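PDB 3QLD: mandelate racemase/muconate lactonizing protein from Alicyclobacillus acidocaldarius LAA1, which is of unknown function but belongs to the enolase superfamily, with a mandelate racemase/muconate lactonizing-type N-terminal domain and a TIM-barrel C-terminal domain. Local coordinates for residues A[349-352]-A[358-361]; A[125-130]-A[306-311]; A[207-212]-A[233-238]. All coordinates share one frame; numbering follows the deposited sequence.

Interaction 1. Residues A[349-352]-A[358-361]; sequences QVPQ and DWVD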
# COMPACT_ATOMS: atom_id res chain seq x y z
N GLN A 349 7.81 15.58 29.23
CA GLN A 349 7.13 14.73 30.17
C GLN A 349 6.19 13.92 29.31
O GLN A 349 5.47 14.49 28.48
CB GLN A 349 6.32 15.56 31.17
CG GLN A 349 5.68 14.75 32.33
CD GLN A 349 6.69 14.45 33.45
OE1 GLN A 349 6.57 13.46 34.18
NE2 GLN A 349 7.71 15.32 33.58
N VAL A 350 6.17 12.63 29.57
CA VAL A 350 5.16 11.74 29.05
C VAL A 350 3.76 12.10 29.56
O VAL A 350 3.54 12.10 30.75
CB VAL A 350 5.53 10.29 29.41
CG1 VAL A 350 4.41 9.29 29.09
CG2 VAL A 350 6.82 9.91 28.73
N PRO A 351 2.80 12.36 28.63
CA PRO A 351 1.39 12.63 28.94
C PRO A 351 0.73 11.56 29.84
O PRO A 351 0.73 10.33 29.54
CB PRO A 351 0.70 12.64 27.55
CG PRO A 351 1.80 13.21 26.63
CD PRO A 351 3.10 12.61 27.19
N GLN A 352 0.13 12.04 30.93
CA GLN A 352 -0.57 11.15 31.84
C GLN A 352 -2.08 11.21 31.68
O GLN A 352 -2.80 10.61 32.46
CB GLN A 352 -0.14 11.45 33.30
CG GLN A 352 1.34 11.13 33.56
CD GLN A 352 1.69 9.63 33.44
OE1 GLN A 352 0.85 8.72 33.70
NE2 GLN A 352 2.89 9.37 33.01
N ASP A 358 -9.76 16.31 26.96
CA ASP A 358 -9.78 17.49 27.87
C ASP A 358 -8.76 18.57 27.54
O ASP A 358 -8.92 19.72 27.95
CB ASP A 358 -9.58 17.07 29.34
CG ASP A 358 -10.84 16.46 29.94
OD1 ASP A 358 -11.88 16.48 29.22
OD2 ASP A 358 -10.82 15.98 31.12
N TRP A 359 -7.75 18.16 26.76
CA TRP A 359 -6.67 18.97 26.34
C TRP A 359 -6.90 19.66 24.99
O TRP A 359 -6.18 20.56 24.63
CB TRP A 359 -5.41 18.10 26.23
CG TRP A 359 -4.82 17.74 27.52
CD1 TRP A 359 -5.36 17.98 28.77
CD2 TRP A 359 -3.57 17.05 27.76
NE1 TRP A 359 -4.53 17.49 29.75
CE2 TRP A 359 -3.42 16.93 29.17
CE3 TRP A 359 -2.56 16.53 26.93
CZ2 TRP A 359 -2.31 16.30 29.76
CZ3 TRP A 359 -1.44 15.88 27.53
CH2 TRP A 359 -1.33 15.79 28.93
N VAL A 360 -7.92 19.24 24.25
CA VAL A 360 -8.22 19.79 22.94
C VAL A 360 -8.88 21.17 22.97
O VAL A 360 -9.91 21.37 23.64
CB VAL A 360 -9.11 18.80 22.14
CG1 VAL A 360 -9.41 19.39 20.75
CG2 VAL A 360 -8.43 17.42 22.01
N ASP A 361 -8.29 22.10 22.23
CA ASP A 361 -8.84 23.46 22.01
C ASP A 361 -9.87 23.37 20.88
O ASP A 361 -9.50 23.33 19.69
CB ASP A 361 -7.71 24.46 21.71
CG ASP A 361 -8.20 25.93 21.56
OD1 ASP A 361 -9.39 26.16 21.32
OD2 ASP A 361 -7.37 26.85 21.65

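Interaction 2. Residues A[125-130]-A[306-311]; sequences QPLVGL and RVHGLI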
# COMPACT_ATOMS: atom_id res chain seq x y z
N GLN A 125 -8.55 6.24 33.34
CA GLN A 125 -7.20 5.71 33.56
C GLN A 125 -6.23 6.34 32.59
O GLN A 125 -6.58 6.54 31.43
CB GLN A 125 -7.23 4.20 33.34
CG GLN A 125 -8.06 3.46 34.38
CD GLN A 125 -7.66 2.01 34.54
OE1 GLN A 125 -7.26 1.36 33.57
NE2 GLN A 125 -7.74 1.51 35.77
N PRO A 126 -5.02 6.71 33.07
CA PRO A 126 -3.99 7.17 32.16
C PRO A 126 -3.81 6.21 30.96
O PRO A 126 -3.62 4.99 31.13
CB PRO A 126 -2.74 7.21 33.03
CG PRO A 126 -3.28 7.62 34.44
CD PRO A 126 -4.67 6.95 34.49
N LEU A 127 -3.91 6.76 29.75
CA LEU A 127 -3.69 5.96 28.52
C LEU A 127 -2.34 5.27 28.52
O LEU A 127 -2.26 4.10 28.21
CB LEU A 127 -3.89 6.81 27.24
CG LEU A 127 -3.66 6.06 25.90
CD1 LEU A 127 -4.56 4.79 25.75
CD2 LEU A 127 -3.98 7.00 24.77
N VAL A 128 -1.28 5.98 28.92
CA VAL A 128 0.05 5.35 28.97
C VAL A 128 0.22 4.04 29.86
O VAL A 128 0.81 3.03 29.43
CB VAL A 128 1.15 6.39 29.21
CG1 VAL A 128 1.09 6.92 30.66
CG2 VAL A 128 2.52 5.77 28.93
N GLY A 129 -0.36 4.06 31.07
CA GLY A 129 -0.38 2.87 31.95
C GLY A 129 -1.22 1.78 31.32
O GLY A 129 -0.98 0.56 31.51
N LEU A 130 -2.22 2.20 30.56
CA LEU A 130 -3.09 1.23 29.92
C LEU A 130 -2.33 0.39 28.90
O LEU A 130 -2.59 -0.80 28.76
CB LEU A 130 -4.28 1.93 29.26
CG LEU A 130 -5.45 2.31 30.17
CD1 LEU A 130 -6.67 2.27 29.32
CD2 LEU A 130 -5.63 1.34 31.35
N ARG A 306 0.81 14.15 18.40
CA ARG A 306 2.07 14.32 19.13
C ARG A 306 1.94 13.72 20.55
O ARG A 306 2.83 13.02 21.03
CB ARG A 306 2.45 15.79 19.20
CG ARG A 306 3.76 16.08 19.96
CD ARG A 306 4.22 17.51 19.72
NE ARG A 306 4.02 17.83 18.33
CZ ARG A 306 4.93 17.67 17.40
NH1 ARG A 306 6.16 17.24 17.72
NH2 ARG A 306 4.61 17.90 16.14
N VAL A 307 0.82 14.01 21.19
CA VAL A 307 0.48 13.40 22.51
C VAL A 307 0.48 11.88 22.48
O VAL A 307 1.19 11.23 23.27
CB VAL A 307 -0.86 13.94 23.09
CG1 VAL A 307 -1.39 13.00 24.21
CG2 VAL A 307 -0.60 15.31 23.61
N HIS A 308 -0.22 11.29 21.51
CA HIS A 308 -0.24 9.82 21.32
C HIS A 308 1.13 9.20 21.02
O HIS A 308 1.39 8.07 21.44
CB HIS A 308 -1.26 9.43 20.22
CG HIS A 308 -2.69 9.47 20.70
ND1 HIS A 308 -3.76 9.23 19.86
CD2 HIS A 308 -3.22 9.74 21.92
CE1 HIS A 308 -4.89 9.33 20.55
NE2 HIS A 308 -4.59 9.62 21.81
N GLY A 309 1.98 9.95 20.29
CA GLY A 309 3.29 9.53 19.87
C GLY A 309 4.23 9.60 21.09
O GLY A 309 5.05 8.75 21.28
N LEU A 310 4.12 10.65 21.89
CA LEU A 310 4.85 10.62 23.19
C LEU A 310 4.42 9.50 24.16
O LEU A 310 5.25 8.94 24.82
CB LEU A 310 4.78 11.99 23.85
CG LEU A 310 5.39 13.14 23.02
CD1 LEU A 310 4.75 14.53 23.33
CD2 LEU A 310 6.92 13.31 23.14
N ILE A 311 3.15 9.15 24.23
CA ILE A 311 2.71 7.99 24.99
C ILE A 311 3.34 6.68 24.48
O ILE A 311 3.83 5.90 25.25
CB ILE A 311 1.19 7.93 25.04
CG1 ILE A 311 0.69 9.11 25.92
CG2 ILE A 311 0.68 6.55 25.42
CD1 ILE A 311 -0.77 9.43 25.80

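Interaction 3. Residues A[207-212]-A[233-238]; sequences PVLRQL and AKLQAS. With SO4 (sulfate ion), chain F.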
# COMPACT_ATOMS: atom_id res chain seq x y z
N PRO A 207 30.98 1.51 -0.22
CA PRO A 207 32.27 1.92 0.36
C PRO A 207 32.19 3.26 1.12
O PRO A 207 32.77 3.42 2.19
CB PRO A 207 33.17 2.00 -0.87
CG PRO A 207 32.60 0.87 -1.76
CD PRO A 207 31.13 1.20 -1.66
N VAL A 208 31.42 4.22 0.61
CA VAL A 208 31.22 5.51 1.29
C VAL A 208 30.53 5.39 2.60
O VAL A 208 30.88 6.07 3.60
CB VAL A 208 30.41 6.52 0.33
CG1 VAL A 208 29.72 7.65 1.12
CG2 VAL A 208 31.37 7.10 -0.73
N LEU A 209 29.48 4.56 2.64
CA LEU A 209 28.74 4.39 3.87
C LEU A 209 29.60 3.67 4.91
O LEU A 209 29.51 3.92 6.13
CB LEU A 209 27.47 3.54 3.59
CG LEU A 209 26.36 4.36 2.89
CD1 LEU A 209 25.15 3.43 2.45
CD2 LEU A 209 25.81 5.45 3.80
N ARG A 210 30.42 2.75 4.45
CA ARG A 210 31.29 2.00 5.37
C ARG A 210 32.33 2.95 6.05
O ARG A 210 32.68 2.76 7.20
CB ARG A 210 32.01 0.91 4.61
CG ARG A 210 33.23 0.20 5.42
CD ARG A 210 32.87 -0.69 6.68
NE ARG A 210 34.12 -1.32 7.16
CZ ARG A 210 34.54 -1.31 8.44
NH1 ARG A 210 33.82 -0.73 9.42
NH2 ARG A 210 35.70 -1.91 8.74
N GLN A 211 32.74 3.98 5.33
CA GLN A 211 33.70 5.01 5.87
C GLN A 211 33.07 5.70 7.08
O GLN A 211 33.78 6.21 7.99
CB GLN A 211 34.06 6.06 4.82
CG GLN A 211 34.88 5.68 3.54
CD GLN A 211 34.87 6.85 2.47
OE1 GLN A 211 34.71 8.03 2.81
NE2 GLN A 211 34.98 6.49 1.18
N LEU A 212 31.73 5.73 7.09
CA LEU A 212 31.00 6.31 8.18
C LEU A 212 31.05 5.56 9.49
O LEU A 212 30.78 6.14 10.53
CB LEU A 212 29.54 6.70 7.81
CG LEU A 212 29.40 7.57 6.56
CD1 LEU A 212 27.87 7.78 6.36
CD2 LEU A 212 30.10 8.95 6.73
N ALA A 233 20.09 -6.26 3.00
CA ALA A 233 20.70 -7.28 3.85
C ALA A 233 22.19 -7.28 3.67
O ALA A 233 22.96 -7.37 4.67
CB ALA A 233 20.11 -8.68 3.51
N LYS A 234 22.64 -7.23 2.42
CA LYS A 234 24.08 -7.18 2.15
C LYS A 234 24.71 -5.90 2.65
O LYS A 234 25.83 -5.92 3.13
CB LYS A 234 24.28 -7.25 0.66
CG LYS A 234 25.68 -7.36 0.19
CD LYS A 234 25.71 -7.37 -1.36
CE LYS A 234 25.57 -8.79 -1.89
NZ LYS A 234 24.25 -9.41 -1.61
N LEU A 235 24.01 -4.77 2.54
CA LEU A 235 24.62 -3.54 3.05
C LEU A 235 24.73 -3.60 4.56
O LEU A 235 25.77 -3.26 5.11
CB LEU A 235 23.80 -2.32 2.57
CG LEU A 235 24.28 -0.99 3.18
CD1 LEU A 235 25.64 -0.58 2.57
CD2 LEU A 235 23.20 0.10 2.86
N GLN A 236 23.68 -4.00 5.26
CA GLN A 236 23.74 -4.03 6.76
C GLN A 236 24.81 -4.99 7.24
O GLN A 236 25.59 -4.65 8.19
CB GLN A 236 22.40 -4.39 7.38
CG GLN A 236 22.41 -4.51 8.91
CD GLN A 236 22.74 -3.18 9.66
OE1 GLN A 236 21.86 -2.63 10.28
NE2 GLN A 236 24.02 -2.70 9.61
N ALA A 237 24.97 -6.12 6.52
CA ALA A 237 26.03 -7.14 6.89
C ALA A 237 27.44 -6.54 6.79
O ALA A 237 28.33 -6.93 7.56
CB ALA A 237 25.94 -8.41 5.99
N SER A 238 27.59 -5.53 5.90
CA SER A 238 28.90 -4.87 5.66
C SER A 238 29.20 -3.65 6.56
O SER A 238 30.35 -3.15 6.59
CB SER A 238 29.03 -4.45 4.20
OG SER A 238 28.17 -3.32 3.88
S SO4 F . 35.82 -1.55 12.57
O1 SO4 F . 34.76 -0.57 12.28
O2 SO4 F . 37.13 -0.91 12.34
O3 SO4 F . 35.66 -2.02 13.93
O4 SO4 F . 35.67 -2.67 11.66

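Interaction 1. Residues A[349-352]-A[358-361]
The indole of Trp-359 and the ring of Pro-351 make nearly the whole of this contact. The proline reaches the indole obliquely, so the two rings do not stack. What the indole offers is the outer end of its six-membered ring, remote from NE1. There CZ3 lies 3.9 Å from Pro-351 CB, CH2 lies 4.0 Å from the same carbon, and Pro-351 CA is 4.2 Å from CH2. The backbone N of Gln-352 also approaches CH2 obliquely, but at 4.5 Å it only grazes the ring.

The torsions explain how the indole spans the gap. CG of Trp-359 is anti to its own carbonyl carbon, and chi2 of 7° turns CD1 back over CA, so the benzo half is thrown forward. That reach is needed, because Pro-351 CA and Trp-359 CA are 10.6 Å apart and the two backbones never meet. The side chain of Gln-352 leads away from the indole. The interface is small, 87 Å² over both sides, and purely apolar in its side-chain contact: a proline carbon against the CZ3-CH2 end of the indole, met at a slant, with the tryptophan still partly exposed.

Both segments belong to the long connection between strand 347-349 and helix 362-368. Pro-351 packs on Val-307, Leu-310 and Ile-311 of helix 303-313, and Trp-359 touches Val-307 too, so the pair sits against one barrel helix. On the strand side, Val-350 is backbone-bonded to Asp-136 and packs on Val-138 of strand 137-144. Trp-359 is tied through its backbone to Lys-337, and Asp-361 OD1 caps the N terminus of helix 362-368 at the backbone N of Ala-364.

Interaction 2. Residues A[125-130]-A[306-311]
In this enolase-superfamily fold, the short helix 127-130, which follows helix 105-123 and precedes the first barrel strand, 137-144, packs here on helix 303-313, which follows the seventh strand of the TIM barrel. Val-128 and Ile-311 bring the backbones close, with their CA atoms 5.5 Å apart. Ile-311 CG2 presses on the base of the valine, 3.8 Å from both Val-128 CA and Val-128 CB. CG2 stands anti to the backbone N of Ile-311 and meets the valine, while CG1, anti to the carbonyl carbon, carries CD1 toward Leu-127, whose CD2 it approaches to 4.2 Å. One isoleucine thus spans two neighbouring residues of the short helix. All four touching residues are buried, and the 190 Å² interface rests on van der Waals packing, with no hydrogen bond between the two segments. Leu-127 also rests on Trp-116 and Ala-120, so it touches both helix 105-123 and helix 303-313. Across the contact it also meets His-308, a ring held from elsewhere: NE2 is hydrogen-bonded to Asp-117 OD1, and Phe-277 meets the imidazole edge-to-face. Leu-127 and His-308 cross at about a right angle, and Leu-127 CD2 lies 4.0 Å from both CD2 and NE2 of His-308.

Interaction 3. Residues A[207-212]-A[233-238]
Leu-209 and Leu-235 form the close-packed half of this contact between helices 206-211 and 229-238, two outer helices of the barrel domain. The side chains cross at about a right angle, and Leu-209 CD1 sits against the forked end of its partner, 3.9 Å from Leu-235 CD2 and 4.0 Å from Leu-235 CD1. Both leucines are buried, and Leu-235 also touches Pro-223.

The other half is looser and faces solvent. Here the aliphatic part of Arg-210 passes the C-terminal end of the second segment, with CD 3.5 Å from Ser-238 O; the guanidinium itself goes further out. CG is anti to the backbone N (chi1 168°) and the chain bends at chi2, which takes the charged end past the serine to a sulfate ion. NH1 gives O1 of the sulfate a nearly straight bond (3.0 Å, 174°), while the bond from NH2 to O4 is as short but more bent (144°). The sulfur lies in the guanidinium plane, at its edge. Ser-238 turns its hydroxyl back on its own helix, OG donating to Leu-235 O at 2.7 Å.

NH1 of Arg-210 also forms a salt bridge with Asp-213. The sulfate, probably from the crystallisation liquor, therefore marks where an exposed arginine, whose charge is probably partly offset by Asp-213, can still hold an anion.

Overall arrangement
From the N terminus, the chain first reaches 125-130, which waits through 175 residues, most of the barrel strands and helices among them, until 306-311 arrives and interaction 2 closes. Within that span, interaction 3 shuts a much smaller loop of 20 residues between two successive outer helices. Interaction 1 opens afterwards and bridges only five residues beyond strand 347-349; no loops cross. Interactions 1 and 2 have centres 9 Å apart and touch, Val-128 and Leu-310 meeting the Pro-351 region, so segment 125-130, a barrel helix and the late loop are joined. Interaction 3 lies across the chain's centre, with its centre 37 Å from that of interaction 2.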